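Local coordinates for hypothetical protein (Nitrosomonas europaea, PDB 2IN3), which probably acts as a thiol-disulfide oxidoreductase or disulfide isomerase of the DsbA family, in its FrnE-like branch, at residues E107-A121 / L135-F149. Residues are numbered along the deposited sequence; the frame is centred on the assembly and turned at random.
Sequences EPEKVFPFFAAIQRA and LKKLAVDLGIPESRF. With EDO (1,2-ethanediol), chain C.
F114 and L138 are a worked example of interlocking side chains, each seated in a hole on the other segment. The F114 ring enters a hole formed by L135, L138, A139 and F149. With CG anti to the backbone N (chi1 -172°), it reaches across until CE1 stands 3.5 Å from A139 N; that nitrogen and L135 O both lie at its edge. I118 CG1 covers one face off-centre, and the F149 ring meets it obliquely, planes 52° apart. In return L138 drops among F114, A117, I118 and A121, its CD1 3.7 Å from I118 CA, while L142 CD1 rests on the F114 backbone, 3.6 Å from CA. Knobs thus enter holes in both directions, joining helix 111-121 to helix 135-141 and, through F149, to helix 146-149 within the all-helical part that DsbA-like proteins add to the thioredoxin fold; the side chains of V111, F112 and F115 touch strand 40-45.

Polar contacts gather where helix 135-141 ends in a Schellman motif, with G143 at positive phi as its C-prime residue. The extended K110 chain carries NZ to L142 O, a 2.8 Å hydrogen bond in the carbonyl plane. K110 NZ also hydrogen-bonds to E107 OE2 at 2.9 Å, as part of a salt bridge, from above the carboxylate plane. R148 NH1 completes the network, 3.5 Å from E107 OE2, its guanidinium turned 81° from the carboxylate; the shared carboxylate probably offsets the two nearby positive charges.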
loop_
_atom_site.group_PDB
_atom_site.type_symbol
_atom_site.label_atom_id
_atom_site.label_comp_id
_atom_site.label_asym_id
_atom_site.label_seq_id
_atom_site.Cartn_x
_atom_site.Cartn_y
_atom_site.Cartn_z
ATOM N N GLU A 107 9.207 2.026 13.238
ATOM C CA GLU A 107 8.044 2.064 14.136
ATOM C C GLU A 107 6.886 1.347 13.444
ATOM O O GLU A 107 6.106 1.983 12.734
ATOM C CB GLU A 107 7.658 3.512 14.531
ATOM C CG GLU A 107 8.681 4.250 15.402
ATOM C CD GLU A 107 8.234 5.643 15.821
ATOM O OE1 GLU A 107 7.857 5.817 16.998
ATOM O OE2 GLU A 107 8.268 6.572 14.987
ATOM N N PRO A 108 6.772 0.011 13.637
ATOM C CA PRO A 108 5.717 -0.788 12.999
ATOM C C PRO A 108 4.301 -0.208 13.132
ATOM O O PRO A 108 3.495 -0.353 12.220
ATOM C CB PRO A 108 5.809 -2.121 13.740
ATOM C CG PRO A 108 7.211 -2.220 14.126
ATOM C CD PRO A 108 7.639 -0.827 14.488
ATOM N N GLU A 109 4.019 0.460 14.255
ATOM C CA GLU A 109 2.704 1.045 14.532
ATOM C C GLU A 109 2.366 2.189 13.565
ATOM O O GLU A 109 1.195 2.552 13.407
ATOM C CB GLU A 109 2.688 1.547 15.981
ATOM C CG GLU A 109 3.464 0.631 16.946
ATOM C CD GLU A 109 5.021 0.805 16.948
ATOM O OE1 GLU A 109 5.702 -0.019 17.620
ATOM O OE2 GLU A 109 5.568 1.741 16.307
ATOM N N LYS A 110 3.391 2.722 12.893
ATOM C CA LYS A 110 3.218 3.854 11.972
ATOM C C LYS A 110 3.192 3.477 10.497
ATOM O O LYS A 110 3.069 4.363 9.624
ATOM C CB LYS A 110 4.280 4.907 12.212
ATOM C CG LYS A 110 4.087 5.600 13.549
ATOM C CD LYS A 110 5.132 6.619 13.824
ATOM C CE LYS A 110 4.883 7.198 15.206
ATOM N NZ LYS A 110 5.922 8.171 15.572
ATOM N N VAL A 111 3.264 2.177 10.220
ATOM C CA VAL A 111 3.236 1.684 8.832
ATOM C C VAL A 111 1.938 2.035 8.052
ATOM O O VAL A 111 2.002 2.562 6.924
ATOM C CB VAL A 111 3.517 0.171 8.768
ATOM C CG1 VAL A 111 3.322 -0.366 7.339
ATOM C CG2 VAL A 111 4.941 -0.110 9.250
ATOM N N PHE A 112 0.771 1.697 8.593
ATOM C CA PHE A 112 -0.467 2.036 7.873
ATOM C C PHE A 112 -0.702 3.562 7.715
ATOM O O PHE A 112 -1.058 4.031 6.614
ATOM C CB PHE A 112 -1.696 1.323 8.469
ATOM C CG PHE A 112 -1.854 -0.101 7.990
ATOM C CD1 PHE A 112 -1.158 -1.137 8.612
ATOM C CD2 PHE A 112 -2.657 -0.392 6.884
ATOM C CE1 PHE A 112 -1.295 -2.479 8.162
ATOM C CE2 PHE A 112 -2.799 -1.733 6.427
ATOM C CZ PHE A 112 -2.108 -2.762 7.075
ATOM N N PRO A 113 -0.507 4.333 8.785
ATOM C CA PRO A 113 -0.567 5.807 8.634
ATOM C C PRO A 113 0.418 6.362 7.591
ATOM O O PRO A 113 0.037 7.260 6.835
ATOM C CB PRO A 113 -0.159 6.303 10.012
ATOM C CG PRO A 113 -0.616 5.230 10.920
ATOM C CD PRO A 113 -0.281 3.958 10.194
ATOM N N PHE A 114 1.656 5.847 7.541
ATOM C CA PHE A 114 2.626 6.320 6.533
ATOM C C PHE A 114 2.216 5.979 5.081
ATOM O O PHE A 114 2.323 6.813 4.175
ATOM C CB PHE A 114 4.021 5.772 6.816
ATOM C CG PHE A 114 5.100 6.356 5.936
ATOM C CD1 PHE A 114 5.499 7.692 6.089
ATOM C CD2 PHE A 114 5.755 5.565 5.002
ATOM C CE1 PHE A 114 6.507 8.232 5.288
ATOM C CE2 PHE A 114 6.769 6.116 4.195
ATOM C CZ PHE A 114 7.129 7.436 4.330
ATOM N N PHE A 115 1.729 4.761 4.873
ATOM C CA PHE A 115 1.243 4.315 3.568
ATOM C C PHE A 115 0.115 5.288 3.121
ATOM O O PHE A 115 0.082 5.780 1.964
ATOM C CB PHE A 115 0.685 2.907 3.721
ATOM C CG PHE A 115 0.294 2.247 2.424
ATOM C CD1 PHE A 115 1.125 1.271 1.886
ATOM C CD2 PHE A 115 -0.896 2.574 1.758
ATOM C CE1 PHE A 115 0.816 0.617 0.696
ATOM C CE2 PHE A 115 -1.226 1.912 0.534
ATOM C CZ PHE A 115 -0.352 0.940 0.019
ATOM N N ALA A 116 -0.822 5.542 4.024
ATOM C CA ALA A 116 -1.981 6.419 3.706
ATOM C C ALA A 116 -1.499 7.841 3.421
ATOM O O ALA A 116 -1.978 8.473 2.497
ATOM C CB ALA A 116 -3.009 6.419 4.858
ATOM N N ALA A 117 -0.524 8.321 4.204
ATOM C CA ALA A 117 0.043 9.655 4.027
ATOM C C ALA A 117 0.647 9.813 2.627
ATOM O O ALA A 117 0.461 10.857 2.003
ATOM C CB ALA A 117 1.088 9.988 5.142
ATOM N N ILE A 118 1.345 8.783 2.137
ATOM C CA ILE A 118 1.907 8.768 0.775
ATOM C C ILE A 118 0.784 8.840 -0.277
ATOM O O ILE A 118 0.833 9.653 -1.190
ATOM C CB ILE A 118 2.758 7.499 0.508
ATOM C CG1 ILE A 118 4.041 7.516 1.385
ATOM C CG2 ILE A 118 3.096 7.384 -0.970
ATOM C CD1 ILE A 118 4.758 6.168 1.371
ATOM N N GLN A 119 -0.253 8.039 -0.090
ATOM C CA GLN A 119 -1.357 8.004 -1.057
ATOM C C GLN A 119 -2.055 9.362 -1.169
ATOM O O GLN A 119 -2.422 9.803 -2.267
ATOM C CB GLN A 119 -2.357 6.919 -0.656
ATOM C CG GLN A 119 -1.763 5.506 -0.706
ATOM C CD GLN A 119 -2.837 4.507 -0.989
ATOM O OE1 GLN A 119 -3.652 4.226 -0.134
ATOM N NE2 GLN A 119 -2.875 4.000 -2.221
ATOM N N ARG A 120 -2.250 10.020 -0.034
ATOM C CA ARG A 120 -2.925 11.304 -0.038
ATOM C C ARG A 120 -2.026 12.357 -0.698
ATOM O O ARG A 120 -2.520 13.209 -1.470
ATOM C CB ARG A 120 -3.326 11.718 1.379
ATOM C CG ARG A 120 -4.242 12.908 1.440
ATOM C CD ARG A 120 -4.484 13.305 2.911
ATOM N NE ARG A 120 -5.157 12.249 3.681
ATOM C CZ ARG A 120 -4.564 11.441 4.566
ATOM N NH1 ARG A 120 -3.250 11.532 4.832
ATOM N NH2 ARG A 120 -5.296 10.526 5.205
ATOM N N ALA A 121 -0.727 12.285 -0.399
ATOM C CA ALA A 121 0.219 13.262 -0.909
ATOM C C ALA A 121 0.300 13.153 -2.427
ATOM O O ALA A 121 0.492 14.152 -3.115
ATOM C CB ALA A 121 1.577 13.076 -0.283
ATOM N N LEU A 135 9.112 11.915 0.767
ATOM C CA LEU A 135 8.899 10.837 1.726
ATOM C C LEU A 135 9.326 11.185 3.165
ATOM O O LEU A 135 8.610 10.853 4.122
ATOM C CB LEU A 135 9.580 9.543 1.242
ATOM C CG LEU A 135 8.991 8.932 -0.054
ATOM C CD1 LEU A 135 9.872 7.796 -0.584
ATOM C CD2 LEU A 135 7.525 8.464 0.129
ATOM N N LYS A 136 10.483 11.829 3.319
ATOM C CA LYS A 136 10.996 12.185 4.651
ATOM C C LYS A 136 10.112 13.221 5.354
ATOM O O LYS A 136 9.921 13.190 6.579
ATOM C CB LYS A 136 12.470 12.637 4.580
ATOM C CG LYS A 136 12.684 14.011 3.950
ATOM C CD LYS A 136 14.169 14.337 3.826
ATOM C CE LYS A 136 14.407 15.750 3.289
ATOM N NZ LYS A 136 15.835 15.851 2.822
ATOM N N LYS A 137 9.540 14.124 4.570
ATOM C CA LYS A 137 8.596 15.091 5.095
ATOM C C LYS A 137 7.364 14.377 5.692
ATOM O O LYS A 137 6.921 14.720 6.791
ATOM C CB LYS A 137 8.223 16.071 3.987
ATOM C CG LYS A 137 7.401 17.262 4.412
ATOM C CD LYS A 137 7.221 18.238 3.246
ATOM C CE LYS A 137 6.354 17.638 2.112
ATOM N NZ LYS A 137 5.989 18.649 1.063
ATOM N N LEU A 138 6.844 13.365 4.988
ATOM C CA LEU A 138 5.697 12.612 5.468
ATOM C C LEU A 138 5.998 11.849 6.761
ATOM O O LEU A 138 5.151 11.801 7.680
ATOM C CB LEU A 138 5.120 11.685 4.357
ATOM C CG LEU A 138 4.615 12.415 3.101
ATOM C CD1 LEU A 138 4.223 11.439 1.993
ATOM C CD2 LEU A 138 3.441 13.293 3.430
ATOM N N ALA A 139 7.200 11.279 6.842
ATOM C CA ALA A 139 7.658 10.583 8.042
ATOM C C ALA A 139 7.767 11.557 9.260
ATOM O O ALA A 139 7.318 11.244 10.369
ATOM C CB ALA A 139 8.986 9.874 7.764
ATOM N N VAL A 140 8.297 12.747 9.013
ATOM C CA VAL A 140 8.349 13.812 10.036
ATOM C C VAL A 140 6.956 14.167 10.572
ATOM O O VAL A 140 6.797 14.377 11.776
ATOM C CB VAL A 140 9.059 15.068 9.496
ATOM C CG1 VAL A 140 8.858 16.263 10.432
ATOM C CG2 VAL A 140 10.538 14.787 9.325
ATOM N N ASP A 141 5.951 14.214 9.685
ATOM C CA ASP A 141 4.579 14.563 10.076
ATOM C C ASP A 141 4.030 13.511 11.068
ATOM O O ASP A 141 3.166 13.808 11.905
ATOM C CB ASP A 141 3.657 14.582 8.836
ATOM C CG ASP A 141 3.959 15.739 7.855
ATOM O OD1 ASP A 141 4.508 16.776 8.267
ATOM O OD2 ASP A 141 3.595 15.596 6.651
ATOM N N LEU A 142 4.543 12.285 10.954
ATOM C CA LEU A 142 4.117 11.159 11.794
ATOM C C LEU A 142 5.023 10.927 13.020
ATOM O O LEU A 142 4.877 9.934 13.737
ATOM C CB LEU A 142 4.041 9.899 10.945
ATOM C CG LEU A 142 2.800 9.964 10.051
ATOM C CD1 LEU A 142 2.923 8.904 8.985
ATOM C CD2 LEU A 142 1.552 9.760 10.878
ATOM N N GLY A 143 5.952 11.835 13.246
ATOM C CA GLY A 143 6.776 11.772 14.454
ATOM C C GLY A 143 8.049 10.960 14.271
ATOM O O GLY A 143 8.759 10.689 15.244
ATOM N N ILE A 144 8.367 10.612 13.028
ATOM C CA ILE A 144 9.618 9.918 12.725
ATOM C C ILE A 144 10.658 10.924 12.226
ATOM O O ILE A 144 10.517 11.457 11.119
ATOM C CB ILE A 144 9.411 8.816 11.682
ATOM C CG1 ILE A 144 8.323 7.853 12.153
ATOM C CG2 ILE A 144 10.731 8.080 11.434
ATOM C CD1 ILE A 144 7.923 6.803 11.134
ATOM N N PRO A 145 11.714 11.192 13.044
ATOM C CA PRO A 145 12.737 12.165 12.656
ATOM C C PRO A 145 13.477 11.739 11.396
ATOM O O PRO A 145 13.679 10.557 11.182
ATOM C CB PRO A 145 13.710 12.177 13.853
ATOM C CG PRO A 145 12.970 11.540 14.980
ATOM C CD PRO A 145 11.985 10.597 14.365
ATOM N N GLU A 146 13.890 12.719 10.598
ATOM C CA GLU A 146 14.611 12.505 9.355
ATOM C C GLU A 146 15.944 11.790 9.595
ATOM O O GLU A 146 16.457 11.051 8.728
ATOM C CB GLU A 146 14.850 13.884 8.759
ATOM C CG GLU A 146 15.615 13.956 7.453
ATOM C CD GLU A 146 15.599 15.379 6.875
ATOM O OE1 GLU A 146 14.540 16.054 6.936
ATOM O OE2 GLU A 146 16.637 15.817 6.344
ATOM N N SER A 147 16.515 12.035 10.777
ATOM C CA SER A 147 17.738 11.362 11.189
ATOM C C SER A 147 17.566 9.842 11.397
ATOM O O SER A 147 18.561 9.099 11.359
ATOM C CB SER A 147 18.314 12.028 12.479
ATOM O OG SER A 147 17.354 11.748 13.561
ATOM N N ARG A 148 16.305 9.380 11.609
ATOM C CA ARG A 148 16.052 7.949 11.719
ATOM C C ARG A 148 15.605 7.404 10.357
ATOM O O ARG A 148 16.121 6.380 9.899
ATOM C CB ARG A 148 15.046 7.630 12.847
ATOM C CG ARG A 148 15.605 7.841 14.272
ATOM C CD ARG A 148 14.511 8.147 15.325
ATOM N NE ARG A 148 13.873 6.952 15.908
ATOM C CZ ARG A 148 12.579 6.616 15.819
ATOM N NH1 ARG A 148 11.686 7.359 15.143
ATOM N NH2 ARG A 148 12.164 5.502 16.415
ATOM N N PHE A 149 14.691 8.121 9.694
ATOM C CA PHE A 149 14.138 7.684 8.408
ATOM C C PHE A 149 15.138 7.609 7.256
ATOM O O PHE A 149 15.161 6.609 6.531
ATOM C CB PHE A 149 12.958 8.563 7.967
ATOM C CG PHE A 149 12.382 8.155 6.631
ATOM C CD1 PHE A 149 11.452 7.130 6.558
ATOM C CD2 PHE A 149 12.804 8.768 5.448
ATOM C CE1 PHE A 149 10.912 6.722 5.312
ATOM C CE2 PHE A 149 12.281 8.370 4.215
ATOM C CZ PHE A 149 11.331 7.346 4.150
HETATM C C1 EDO C . -9.029 12.037 3.005
HETATM O O1 EDO C . -7.745 12.137 2.393
HETATM C C2 EDO C . -9.147 10.703 3.722
HETATM O O2 EDO C . -7.885 10.387 4.309
#